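PDB 5N7Q: putative cathepsin d from Ixodes ricinus, which probably cleaves proteins as an aspartic endopeptidase of the pepsin-like A1 family, here in mature form in complex with the inhibitor pepstatin A. Local coordinates for residues 187-192 with 272-277. Sequence-based numbering, arbitrary orientation.
Sequences TYVPVT and FTISGK
A type I' turn of a beta hairpin, Ile274 to Lys277, packs against the strand 187-190 through Ser275, Ile274 and Lys277. The turn is closed by paired backbone bonds between Ile274 and Lys277, and Ser275 and Gly276 take the positive phi values of its two corner positions, a conformation glycine adopts with little strain. The one hydrogen bond across the contact runs from Ser275 OG to Tyr188 O (2.8 Å). The hydroxyl comes in at a C=O...O angle of 130°, tilted 27° from the carbonyl plane; a short polar side chain suits this corner because it reaches the strand backbone directly. Val189 packs against the same hydroxyl, its CB 3.5 Å from Ser275 OG, and meets the CG2 methyl of Ile274 at that branch point, with Val189 CB 3.9 Å from Ile274 CG2. With chi1 near -52°, this methyl stands anti to the Ile274 backbone N. Phe335 and Val333 of strand 332-337 line this apolar patch, touching Ile274 and Val189 respectively. At the start of the strand, Thr187 sets its methyl CG2 3.8 Å from Ser275 CB, while its OG1 meets the aliphatic stem of Lys277 at CD (3.4 Å), whose amine leads away. A type I' hairpin turn is thus bonded through a serine hydroxyl to a strand of a second sheet, within the predominantly beta fold of pepsin-like peptidases.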
loop_
_atom_site.group_PDB
_atom_site.type_symbol
_atom_site.label_atom_id
_atom_site.label_comp_id
_atom_site.label_asym_id
_atom_site.label_seq_id
_atom_site.Cartn_x
_atom_site.Cartn_y
_atom_site.Cartn_z
ATOM N N THR A 187 -12.627 -11.043 -10.068
ATOM C CA THR A 187 -11.768 -11.262 -11.263
ATOM C C THR A 187 -10.323 -11.466 -10.854
ATOM O O THR A 187 -9.752 -10.593 -10.204
ATOM C CB THR A 187 -11.848 -10.035 -12.181
ATOM O OG1 THR A 187 -13.203 -9.869 -12.602
ATOM C CG2 THR A 187 -10.989 -10.219 -13.418
ATOM N N TYR A 188 -9.731 -12.601 -11.253
ATOM C CA TYR A 188 -8.340 -12.883 -10.931
ATOM C C TYR A 188 -7.431 -12.576 -12.107
ATOM O O TYR A 188 -7.839 -12.698 -13.262
ATOM C CB TYR A 188 -8.188 -14.340 -10.489
ATOM C CG TYR A 188 -8.683 -14.595 -9.082
ATOM C CD1 TYR A 188 -7.948 -14.171 -7.996
ATOM C CD2 TYR A 188 -9.890 -15.261 -8.849
ATOM C CE1 TYR A 188 -8.380 -14.383 -6.694
ATOM C CE2 TYR A 188 -10.347 -15.488 -7.547
ATOM C CZ TYR A 188 -9.577 -15.065 -6.471
ATOM O OH TYR A 188 -9.998 -15.268 -5.181
ATOM N N VAL A 189 -6.208 -12.177 -11.789
ATOM C CA VAL A 189 -5.124 -11.956 -12.748
ATOM C C VAL A 189 -3.881 -12.678 -12.169
ATOM O O VAL A 189 -3.580 -12.557 -10.982
ATOM C CB VAL A 189 -4.884 -10.446 -13.032
ATOM C CG1 VAL A 189 -4.459 -9.679 -11.791
ATOM C CG2 VAL A 189 -3.933 -10.266 -14.197
ATOM N N PRO A 190 -3.171 -13.454 -12.981
ATOM C CA PRO A 190 -2.005 -14.145 -12.422
ATOM C C PRO A 190 -0.851 -13.196 -12.173
ATOM O O PRO A 190 -0.600 -12.283 -12.977
ATOM C CB PRO A 190 -1.609 -15.144 -13.513
ATOM C CG PRO A 190 -2.244 -14.656 -14.752
ATOM C CD PRO A 190 -3.430 -13.818 -14.388
ATOM N N VAL A 191 -0.118 -13.397 -11.086
ATOM C CA VAL A 191 1.134 -12.640 -10.898
ATOM C C VAL A 191 2.105 -13.028 -12.022
ATOM O O VAL A 191 2.176 -14.176 -12.429
ATOM C CB VAL A 191 1.729 -12.883 -9.482
ATOM C CG1 VAL A 191 3.130 -12.324 -9.325
ATOM C CG2 VAL A 191 0.789 -12.346 -8.411
ATOM N N THR A 192 2.853 -12.049 -12.476
ATOM C CA THR A 192 3.932 -12.241 -13.440
ATOM C C THR A 192 5.235 -12.392 -12.645
ATOM O O THR A 192 5.531 -13.483 -12.159
ATOM C CB THR A 192 3.964 -11.081 -14.442
ATOM O OG1 THR A 192 3.988 -9.822 -13.741
ATOM C CG2 THR A 192 2.739 -11.129 -15.334
ATOM N N PHE A 272 -9.402 0.922 -16.169
ATOM C CA PHE A 272 -8.317 -0.064 -16.295
ATOM C C PHE A 272 -8.937 -1.384 -16.677
ATOM O O PHE A 272 -9.916 -1.813 -16.064
ATOM C CB PHE A 272 -7.559 -0.229 -14.967
ATOM C CG PHE A 272 -6.702 0.943 -14.635
ATOM C CD1 PHE A 272 -7.291 2.112 -14.147
ATOM C CD2 PHE A 272 -5.325 0.914 -14.831
ATOM C CE1 PHE A 272 -6.509 3.225 -13.881
ATOM C CE2 PHE A 272 -4.547 2.027 -14.569
ATOM C CZ PHE A 272 -5.138 3.179 -14.100
ATOM N N THR A 273 -8.433 -1.988 -17.746
ATOM C CA THR A 273 -8.935 -3.278 -18.204
ATOM C C THR A 273 -7.949 -4.344 -17.750
ATOM O O THR A 273 -6.776 -4.308 -18.101
ATOM C CB THR A 273 -9.134 -3.315 -19.723
ATOM O OG1 THR A 273 -10.131 -2.341 -20.085
ATOM C CG2 THR A 273 -9.621 -4.724 -20.149
ATOM N N ILE A 274 -8.438 -5.302 -16.963
ATOM C CA ILE A 274 -7.604 -6.328 -16.357
ATOM C C ILE A 274 -8.328 -7.647 -16.527
ATOM O O ILE A 274 -9.506 -7.744 -16.210
ATOM C CB ILE A 274 -7.372 -6.057 -14.838
ATOM C CG1 ILE A 274 -6.868 -4.612 -14.613
ATOM C CG2 ILE A 274 -6.440 -7.110 -14.268
ATOM C CD1 ILE A 274 -6.817 -4.207 -13.141
ATOM N N SER A 275 -7.638 -8.633 -17.080
ATOM C CA SER A 275 -8.259 -9.929 -17.426
ATOM C C SER A 275 -9.536 -9.764 -18.270
ATOM O O SER A 275 -10.501 -10.507 -18.118
ATOM C CB SER A 275 -8.495 -10.775 -16.166
ATOM O OG SER A 275 -7.246 -11.138 -15.571
ATOM N N GLY A 276 -9.517 -8.773 -19.160
ATOM C CA GLY A 276 -10.625 -8.512 -20.050
ATOM C C GLY A 276 -11.806 -7.771 -19.483
ATOM O O GLY A 276 -12.739 -7.471 -20.230
ATOM N N LYS A 277 -11.779 -7.468 -18.190
ATOM C CA LYS A 277 -12.874 -6.773 -17.521
ATOM C C LYS A 277 -12.483 -5.326 -17.241
ATOM O O LYS A 277 -11.329 -5.022 -16.898
ATOM C CB LYS A 277 -13.243 -7.475 -16.226
ATOM C CG LYS A 277 -14.405 -6.809 -15.523
ATOM C CD LYS A 277 -14.967 -7.633 -14.390
ATOM C CE LYS A 277 -16.085 -6.887 -13.699
ATOM N NZ LYS A 277 -17.335 -6.826 -14.505
#